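Local structure of glutamine amidotransferase subunit pdxT (Thermus thermophilus, 2YWD) at residues E108-G113 with F135-V140; A84-K89 with P98-L103; L123-L128 with V150-G155. The protein probably hydrolyses glutamine to glutamate and ammonia, which is channelled to the partner subunit PdxS for the synthesis of pyridoxal 5'-phosphate. One frame throughout, in Å; residues are numbered along the deposited sequence.

Interaction 1 of 3, residues E108-G113 with F135-V140; sequences ERNAFG and FIRAPV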
loop_
_atom_site.group_PDB
_atom_site.type_symbol
_atom_site.label_atom_id
_atom_site.label_comp_id
_atom_site.label_asym_id
_atom_site.label_seq_id
_atom_site.Cartn_x
_atom_site.Cartn_y
_atom_site.Cartn_z
ATOM N N GLU A 108 13.751 -0.311 0.065
ATOM C CA GLU A 108 14.619 -0.415 -1.099
ATOM C C GLU A 108 13.830 -1.128 -2.193
ATOM O O GLU A 108 13.298 -2.222 -1.983
ATOM C CB GLU A 108 15.892 -1.200 -0.774
ATOM C CG GLU A 108 16.962 -1.046 -1.849
ATOM C CD GLU A 108 18.192 -1.892 -1.596
ATOM O OE1 GLU A 108 18.372 -2.366 -0.452
ATOM O OE2 GLU A 108 18.982 -2.074 -2.550
ATOM N N ARG A 109 13.744 -0.495 -3.354
ATOM C CA ARG A 109 13.009 -1.050 -4.483
ATOM C C ARG A 109 13.627 -2.342 -5.018
ATOM O O ARG A 109 14.851 -2.489 -5.031
ATOM C CB ARG A 109 12.939 -0.002 -5.603
ATOM C CG ARG A 109 11.998 1.166 -5.303
ATOM C CD ARG A 109 12.300 2.368 -6.195
ATOM N NE ARG A 109 12.580 1.955 -7.567
ATOM C CZ ARG A 109 13.035 2.763 -8.518
ATOM N NH1 ARG A 109 13.259 4.045 -8.261
ATOM N NH2 ARG A 109 13.299 2.277 -9.723
ATOM N N ASN A 110 12.764 -3.276 -5.427
ATOM C CA ASN A 110 13.158 -4.563 -6.020
ATOM C C ASN A 110 14.515 -5.048 -5.498
ATOM O O ASN A 110 15.480 -5.190 -6.257
ATOM C CB ASN A 110 13.185 -4.396 -7.547
ATOM C CG ASN A 110 13.437 -5.693 -8.284
ATOM O OD1 ASN A 110 13.182 -6.775 -7.768
ATOM N ND2 ASN A 110 13.924 -5.584 -9.518
ATOM N N ALA A 111 14.568 -5.335 -4.201
ATOM C CA ALA A 111 15.815 -5.726 -3.558
ATOM C C ALA A 111 15.922 -7.122 -2.958
ATOM O O ALA A 111 16.823 -7.365 -2.151
ATOM C CB ALA A 111 16.150 -4.687 -2.479
ATOM N N PHE A 112 15.047 -8.047 -3.348
ATOM C CA PHE A 112 15.105 -9.399 -2.784
ATOM C C PHE A 112 16.295 -10.249 -3.216
ATOM O O PHE A 112 16.623 -11.242 -2.562
ATOM C CB PHE A 112 13.817 -10.162 -3.072
ATOM C CG PHE A 112 12.849 -10.135 -1.941
ATOM C CD1 PHE A 112 11.856 -9.163 -1.876
ATOM C CD2 PHE A 112 12.949 -11.067 -0.913
ATOM C CE1 PHE A 112 10.970 -9.119 -0.801
ATOM C CE2 PHE A 112 12.069 -11.032 0.167
ATOM C CZ PHE A 112 11.078 -10.057 0.223
ATOM N N GLY A 113 16.923 -9.877 -4.326
ATOM C CA GLY A 113 18.096 -10.600 -4.789
ATOM C C GLY A 113 17.897 -11.976 -5.396
ATOM O O GLY A 113 18.838 -12.773 -5.433
ATOM N N PHE A 135 4.640 -12.157 -4.509
ATOM C CA PHE A 135 5.719 -11.180 -4.655
ATOM C C PHE A 135 6.208 -11.050 -6.106
ATOM O O PHE A 135 6.506 -12.049 -6.764
ATOM C CB PHE A 135 6.904 -11.585 -3.766
ATOM C CG PHE A 135 6.590 -11.624 -2.289
ATOM C CD1 PHE A 135 6.983 -10.579 -1.453
ATOM C CD2 PHE A 135 5.933 -12.720 -1.730
ATOM C CE1 PHE A 135 6.731 -10.628 -0.079
ATOM C CE2 PHE A 135 5.673 -12.778 -0.357
ATOM C CZ PHE A 135 6.076 -11.729 0.471
ATOM N N ILE A 136 6.294 -9.814 -6.593
ATOM C CA ILE A 136 6.764 -9.540 -7.955
ATOM C C ILE A 136 7.710 -8.336 -7.917
ATOM O O ILE A 136 7.274 -7.213 -7.670
ATOM C CB ILE A 136 5.570 -9.239 -8.893
ATOM C CG1 ILE A 136 4.655 -10.469 -8.967
ATOM C CG2 ILE A 136 6.072 -8.862 -10.280
ATOM C CD1 ILE A 136 3.375 -10.251 -9.758
ATOM N N ARG A 137 9.000 -8.569 -8.159
ATOM C CA ARG A 137 10.002 -7.498 -8.110
ATOM C C ARG A 137 9.808 -6.756 -6.788
ATOM O O ARG A 137 9.982 -5.543 -6.699
ATOM C CB ARG A 137 9.815 -6.525 -9.280
ATOM C CG ARG A 137 10.109 -7.118 -10.652
ATOM C CD ARG A 137 10.138 -6.032 -11.720
ATOM N NE ARG A 137 8.883 -5.288 -11.758
ATOM C CZ ARG A 137 7.775 -5.716 -12.354
ATOM N NH1 ARG A 137 7.760 -6.887 -12.979
ATOM N NH2 ARG A 137 6.674 -4.979 -12.309
ATOM N N ALA A 138 9.461 -7.516 -5.757
ATOM C CA ALA A 138 9.162 -6.963 -4.443
ATOM C C ALA A 138 10.195 -6.058 -3.782
ATOM O O ALA A 138 11.397 -6.321 -3.821
ATOM C CB ALA A 138 8.802 -8.099 -3.494
ATOM N N PRO A 139 9.725 -4.961 -3.167
ATOM C CA PRO A 139 10.629 -4.036 -2.484
ATOM C C PRO A 139 10.919 -4.650 -1.116
ATOM O O PRO A 139 10.227 -5.577 -0.683
ATOM C CB PRO A 139 9.799 -2.762 -2.380
ATOM C CG PRO A 139 8.415 -3.300 -2.175
ATOM C CD PRO A 139 8.354 -4.419 -3.205
ATOM N N VAL A 140 11.931 -4.135 -0.436
ATOM C CA VAL A 140 12.292 -4.649 0.873
ATOM C C VAL A 140 12.222 -3.553 1.926
ATOM O O VAL A 140 12.672 -2.430 1.700
ATOM C CB VAL A 140 13.720 -5.247 0.840
ATOM C CG1 VAL A 140 14.180 -5.634 2.250
ATOM C CG2 VAL A 140 13.741 -6.466 -0.082
HETATM O O HOH W 1 12.908 -7.947 -5.365
HETATM O O HOH W 2 10.397 -2.149 -6.246
#
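Ala138 O takes a weak, bent bond from Ala111 N and a second one from a bridging water, 2.7 Å from the water O to Ala138 O. That water also donates to Asn110 OD1 and accepts from Phe112 N, so one molecule ties the turn at 110-112 to the carbonyl. Asn110 takes part because its CG stands anti to the backbone N (chi1 -174°), which lays OD1 beside the CA and CB of Arg137, 3.3 Å from Arg137 CA, while the Arg137 guanidinium leads away; ND2 of Asn110 is held by Glu117.

This corner belongs to the predicted glutamine site of the class I amidotransferase fold: Arg109, Ile136 and Arg137 are predicted to bind glutamine. Pro139 lies near the predicted nucleophile Cys81, and Arg109, bonded to Gln97, packs on Ser50.

Ala138 O also sits at the edge of the Phe112 ring, 3.5 Å from Phe112 CD1, while Val140 CG2 covers a face of that ring at 4.1 Å from its centroid. Ala138 CB closes on Phe112 CE1 at 3.6 Å. Beyond the two segments, Phe119 stacks on Phe135 and meets Phe112 edge-to-face.

Further back, strand 103-108 ends beside the start of strand 140-144. Glu108 and Val140 form an antiparallel hydrogen-bonded pair: Val140 N to Glu108 O is 2.8 Å, and Glu108 N to Val140 O 2.9 Å, both in the carbonyl planes and nearly straight.

Interaction 2 of 3, residues A84-K89 with P98-L103; sequences AIWLAK and PRLGVL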
loop_
_atom_site.group_PDB
_atom_site.type_symbol
_atom_site.label_atom_id
_atom_site.label_comp_id
_atom_site.label_asym_id
_atom_site.label_seq_id
_atom_site.Cartn_x
_atom_site.Cartn_y
_atom_site.Cartn_z
ATOM N N ALA A 84 3.460 0.806 -1.312
ATOM C CA ALA A 84 4.261 0.752 -0.088
ATOM C C ALA A 84 5.466 1.677 -0.244
ATOM O O ALA A 84 5.872 2.364 0.698
ATOM C CB ALA A 84 4.727 -0.680 0.183
ATOM N N ILE A 85 6.041 1.681 -1.440
ATOM C CA ILE A 85 7.185 2.535 -1.731
ATOM C C ILE A 85 6.764 4.004 -1.623
ATOM O O ILE A 85 7.470 4.824 -1.033
ATOM C CB ILE A 85 7.721 2.248 -3.150
ATOM C CG1 ILE A 85 8.308 0.832 -3.202
ATOM C CG2 ILE A 85 8.780 3.274 -3.530
ATOM C CD1 ILE A 85 8.535 0.314 -4.619
ATOM N N TRP A 86 5.604 4.324 -2.193
ATOM C CA TRP A 86 5.066 5.687 -2.173
ATOM C C TRP A 86 4.866 6.196 -0.748
ATOM O O TRP A 86 5.060 7.381 -0.468
ATOM C CB TRP A 86 3.725 5.723 -2.914
ATOM C CG TRP A 86 3.174 7.095 -3.120
ATOM C CD1 TRP A 86 3.689 8.074 -3.924
ATOM C CD2 TRP A 86 1.983 7.641 -2.533
ATOM N NE1 TRP A 86 2.890 9.194 -3.878
ATOM C CE2 TRP A 86 1.837 8.955 -3.031
ATOM C CE3 TRP A 86 1.026 7.146 -1.635
ATOM C CZ2 TRP A 86 0.768 9.784 -2.662
ATOM C CZ3 TRP A 86 -0.037 7.972 -1.266
ATOM C CH2 TRP A 86 -0.155 9.277 -1.782
ATOM N N LEU A 87 4.477 5.299 0.153
ATOM C CA LEU A 87 4.238 5.666 1.548
ATOM C C LEU A 87 5.511 5.892 2.369
ATOM O O LEU A 87 5.510 6.672 3.319
ATOM C CB LEU A 87 3.394 4.583 2.236
ATOM C CG LEU A 87 1.955 4.365 1.760
ATOM C CD1 LEU A 87 1.401 3.066 2.348
ATOM C CD2 LEU A 87 1.099 5.549 2.178
ATOM N N ALA A 88 6.589 5.213 1.993
ATOM C CA ALA A 88 7.858 5.293 2.719
ATOM C C ALA A 88 8.501 6.672 2.821
ATOM O O ALA A 88 8.608 7.405 1.838
ATOM C CB ALA A 88 8.856 4.313 2.112
ATOM N N LYS A 89 8.944 7.008 4.025
ATOM C CA LYS A 89 9.599 8.286 4.261
ATOM C C LYS A 89 10.933 8.318 3.522
ATOM O O LYS A 89 11.359 9.367 3.035
ATOM C CB LYS A 89 9.831 8.498 5.761
ATOM C CG LYS A 89 10.524 9.814 6.087
ATOM C CD LYS A 89 10.352 10.190 7.545
ATOM C CE LYS A 89 8.892 10.474 7.871
ATOM N NZ LYS A 89 8.350 11.633 7.106
ATOM N N PRO A 98 9.621 11.321 -5.874
ATOM C CA PRO A 98 8.331 11.860 -5.427
ATOM C C PRO A 98 7.563 10.794 -4.651
ATOM O O PRO A 98 7.395 9.676 -5.136
ATOM C CB PRO A 98 7.638 12.226 -6.736
ATOM C CG PRO A 98 8.788 12.579 -7.640
ATOM C CD PRO A 98 9.792 11.497 -7.328
ATOM N N ARG A 99 7.103 11.138 -3.451
ATOM C CA ARG A 99 6.368 10.188 -2.622
ATOM C C ARG A 99 5.660 10.897 -1.478
ATOM O O ARG A 99 5.941 12.065 -1.204
ATOM C CB ARG A 99 7.333 9.155 -2.046
ATOM C CG ARG A 99 8.411 9.765 -1.161
ATOM C CD ARG A 99 9.408 8.708 -0.719
ATOM N NE ARG A 99 10.437 9.238 0.173
ATOM C CZ ARG A 99 11.480 9.960 -0.222
ATOM N NH1 ARG A 99 11.646 10.250 -1.507
ATOM N NH2 ARG A 99 12.367 10.386 0.672
ATOM N N LEU A 100 4.743 10.190 -0.818
ATOM C CA LEU A 100 4.009 10.752 0.314
ATOM C C LEU A 100 4.942 10.814 1.522
ATOM O O LEU A 100 5.051 11.849 2.178
ATOM C CB LEU A 100 2.781 9.893 0.650
ATOM C CG LEU A 100 1.979 10.347 1.875
ATOM C CD1 LEU A 100 1.488 11.782 1.675
ATOM C CD2 LEU A 100 0.801 9.404 2.093
ATOM N N GLY A 101 5.594 9.690 1.814
ATOM C CA GLY A 101 6.546 9.630 2.909
ATOM C C GLY A 101 6.035 9.729 4.335
ATOM O O GLY A 101 6.754 10.207 5.209
ATOM N N VAL A 102 4.815 9.270 4.588
ATOM C CA VAL A 102 4.258 9.338 5.936
ATOM C C VAL A 102 4.671 8.140 6.795
ATOM O O VAL A 102 4.769 8.246 8.018
ATOM C CB VAL A 102 2.707 9.423 5.893
ATOM C CG1 VAL A 102 2.126 8.166 5.268
ATOM C CG2 VAL A 102 2.156 9.629 7.296
ATOM N N LEU A 103 4.920 7.003 6.153
ATOM C CA LEU A 103 5.315 5.795 6.872
ATOM C C LEU A 103 6.784 5.852 7.296
ATOM O O LEU A 103 7.671 6.034 6.462
ATOM C CB LEU A 103 5.080 4.568 5.988
ATOM C CG LEU A 103 5.495 3.210 6.555
ATOM C CD1 LEU A 103 4.620 2.868 7.749
ATOM C CD2 LEU A 103 5.369 2.145 5.472
#
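The indole of Trp86 carries Leu100 over one face: Leu100 CB stands 3.7 Å from the centroid of the six-membered ring, almost exactly on its normal, and Leu100 N and Arg99 C lie over the same ring system. Leu100 CD2 touches Trp86 CZ3 and Leu87 CD2; the Leu87 and Leu100 side chains lie alongside, pointing the same way. The other flat group, the Arg99 guanidinium, is met at its edge by Ala88 O and Lys89 O. NH2 of Arg99 donates to Lys89 O at 2.8 Å, with the acceptor in the guanidinium plane, and NE adds a weak bond to the same oxygen. With CG between the backbone N and the carbonyl carbon (chi1 61°) and the chain extended to NE, Arg99 is carried over the end of the helix; its NH1 is taken by Gln97 O and Pro95 O.

Helix 82-87, which follows the predicted nucleophile Cys81, finishes here, and the loop before strand 103-108 wraps its C-terminal end. Trp86 O receives two backbone donors, Leu100 N at 2.8 Å and Gly101 N at 3.3 Å. Leu87 O then accepts from Leu103 N, and Lys89 N donates to Leu103 O at 2.9 Å, in a parallel bridge between Ala88 and Leu103. Lys89 bends at its last two torsions to bring NZ 2.9 Å from Gly101 O, nearly in line with that carbonyl.

Interaction 3 of 3, residues L123-L128 with V150-G155; sequences LEVEGL and VLARLG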
loop_
_atom_site.group_PDB
_atom_site.type_symbol
_atom_site.label_atom_id
_atom_site.label_comp_id
_atom_site.label_asym_id
_atom_site.label_seq_id
_atom_site.Cartn_x
_atom_site.Cartn_y
_atom_site.Cartn_z
ATOM N N LEU A 123 2.147 -16.724 4.206
ATOM C CA LEU A 123 2.545 -15.868 5.315
ATOM C C LEU A 123 1.603 -15.933 6.510
ATOM O O LEU A 123 0.407 -16.182 6.365
ATOM C CB LEU A 123 2.628 -14.415 4.839
ATOM C CG LEU A 123 3.354 -14.133 3.520
ATOM C CD1 LEU A 123 3.034 -12.721 3.064
ATOM C CD2 LEU A 123 4.854 -14.325 3.691
ATOM N N GLU A 124 2.157 -15.704 7.694
ATOM C CA GLU A 124 1.365 -15.686 8.911
ATOM C C GLU A 124 1.123 -14.230 9.266
ATOM O O GLU A 124 2.056 -13.502 9.603
ATOM C CB GLU A 124 2.101 -16.395 10.046
ATOM C CG GLU A 124 1.952 -17.901 10.000
ATOM C CD GLU A 124 0.493 -18.320 9.976
ATOM O OE1 GLU A 124 -0.256 -17.921 10.897
ATOM O OE2 GLU A 124 0.095 -19.042 9.036
ATOM N N VAL A 125 -0.134 -13.805 9.166
ATOM C CA VAL A 125 -0.511 -12.430 9.461
ATOM C C VAL A 125 -1.155 -12.336 10.838
ATOM O O VAL A 125 -2.121 -13.038 11.133
ATOM C CB VAL A 125 -1.495 -11.893 8.402
ATOM C CG1 VAL A 125 -1.876 -10.460 8.721
ATOM C CG2 VAL A 125 -0.866 -11.985 7.022
ATOM N N GLU A 126 -0.609 -11.468 11.680
ATOM C CA GLU A 126 -1.124 -11.294 13.030
ATOM C C GLU A 126 -2.603 -10.918 13.017
ATOM O O GLU A 126 -3.011 -9.971 12.344
ATOM C CB GLU A 126 -0.323 -10.219 13.766
ATOM C CG GLU A 126 -0.798 -9.961 15.190
ATOM C CD GLU A 126 -0.044 -8.829 15.861
ATOM O OE1 GLU A 126 -0.016 -7.715 15.293
ATOM O OE2 GLU A 126 0.517 -9.050 16.955
ATOM N N GLY A 127 -3.398 -11.679 13.765
ATOM C CA GLY A 127 -4.822 -11.419 13.848
ATOM C C GLY A 127 -5.618 -12.007 12.701
ATOM O O GLY A 127 -6.758 -12.433 12.881
ATOM N N LEU A 128 -5.016 -12.043 11.520
ATOM C CA LEU A 128 -5.699 -12.563 10.345
ATOM C C LEU A 128 -5.513 -14.064 10.166
ATOM O O LEU A 128 -6.484 -14.798 9.989
ATOM C CB LEU A 128 -5.204 -11.826 9.098
ATOM C CG LEU A 128 -6.029 -11.979 7.821
ATOM C CD1 LEU A 128 -7.451 -11.504 8.081
ATOM C CD2 LEU A 128 -5.395 -11.168 6.700
ATOM N N VAL A 150 4.902 -4.681 12.982
ATOM C CA VAL A 150 5.107 -5.693 11.948
ATOM C C VAL A 150 3.999 -6.728 12.084
ATOM O O VAL A 150 3.921 -7.430 13.092
ATOM C CB VAL A 150 6.478 -6.395 12.097
ATOM C CG1 VAL A 150 6.624 -7.484 11.038
ATOM C CG2 VAL A 150 7.599 -5.376 11.961
ATOM N N LEU A 151 3.140 -6.818 11.074
ATOM C CA LEU A 151 2.024 -7.759 11.100
ATOM C C LEU A 151 2.331 -9.093 10.426
ATOM O O LEU A 151 1.620 -10.074 10.637
ATOM C CB LEU A 151 0.799 -7.125 10.437
ATOM C CG LEU A 151 0.297 -5.833 11.085
ATOM C CD1 LEU A 151 -0.845 -5.257 10.257
ATOM C CD2 LEU A 151 -0.165 -6.122 12.509
ATOM N N ALA A 152 3.385 -9.129 9.613
ATOM C CA ALA A 152 3.762 -10.356 8.923
ATOM C C ALA A 152 5.208 -10.309 8.452
ATOM O O ALA A 152 5.722 -9.249 8.087
ATOM C CB ALA A 152 2.833 -10.600 7.730
ATOM N N ARG A 153 5.853 -11.471 8.458
ATOM C CA ARG A 153 7.243 -11.585 8.033
ATOM C C ARG A 153 7.451 -12.781 7.119
ATOM O O ARG A 153 6.714 -13.764 7.186
ATOM C CB ARG A 153 8.165 -11.781 9.244
ATOM C CG ARG A 153 8.152 -10.675 10.278
ATOM C CD ARG A 153 8.894 -11.122 11.543
ATOM N NE ARG A 153 8.787 -10.139 12.621
ATOM C CZ ARG A 153 9.653 -9.156 12.842
ATOM N NH1 ARG A 153 10.720 -9.004 12.061
ATOM N NH2 ARG A 153 9.444 -8.315 13.847
ATOM N N LEU A 154 8.457 -12.683 6.256
ATOM C CA LEU A 154 8.837 -13.798 5.400
ATOM C C LEU A 154 10.124 -14.183 6.113
ATOM O O LEU A 154 11.144 -13.525 5.950
ATOM C CB LEU A 154 9.138 -13.337 3.973
ATOM C CG LEU A 154 9.722 -14.435 3.080
ATOM C CD1 LEU A 154 8.882 -15.705 3.189
ATOM C CD2 LEU A 154 9.771 -13.940 1.644
ATOM N N GLY A 155 10.065 -15.239 6.916
ATOM C CA GLY A 155 11.227 -15.619 7.695
ATOM C C GLY A 155 11.218 -14.602 8.823
ATOM O O GLY A 155 10.296 -14.589 9.637
HETATM O O HOH W 3 4.728 -13.605 9.906
HETATM O O HOH W 4 4.959 -15.827 7.838
#
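Glu126 N donates to Leu151 O at 2.8 Å, a nearly straight bond (172° at the hydrogen) lying in the carbonyl plane. Val125 CA approaches the same oxygen at 3.4 Å, so Leu151 O is met by Val125, the last strand residue, and by Glu126 just after it. Beside it, Val125 CG2 touches Ala152 CB at 4.0 Å, and Ala152 CB also rests 3.5 Å from Glu124 O. Glu126 CG stands anti to its backbone N (chi1 180°) with the chain extended beyond, which carries OE1 across Leu151 CD2, the two side chains crossing at about a right angle; OE1 is also close to the like-charged Glu149.

Farther along, two waters take over. One accepts from Arg153 N and lies 2.7 Å from Glu124 O; the other accepts from Glu124 N and donates to Arg153 O, 2.8 Å from that atom. The antiparallel strands 118-125 and 149-154, from the two-stranded sheet and the edge of the seven-stranded one, are thus directly bonded at Glu126 and Leu151 but bridged by water at Glu124 and Arg153. Leu151 and Ala152 form a classic beta bulge opposite Leu160, which also packs on Val125. Beyond the waters, Leu123 CD2 meets Leu154 CD1 at 4.3 Å, with Phe171 against Leu123.

In the fold
Interaction 2 is the buried one, a helix end wrapped by a loop and satisfied mainly by direct backbone and Arg99 or Lys89 bonds; interactions 1 and 3 are only partly buried and both use water to fill out their pairing. Interactions 1 and 2 meet where Arg109 and Pro139 pack on Ile85, beside the predicted glutamine site, and strand 103-108 leads from one to the other. Interactions 1 and 3 share the hairpin of strands 118-125 and 129-136 and touch through Phe112 with Leu154 and Phe135 with Leu123. Interaction 3 lies farther from the predicted catalytic residues and does not touch interaction 2, about 9 Å away between nearest atoms.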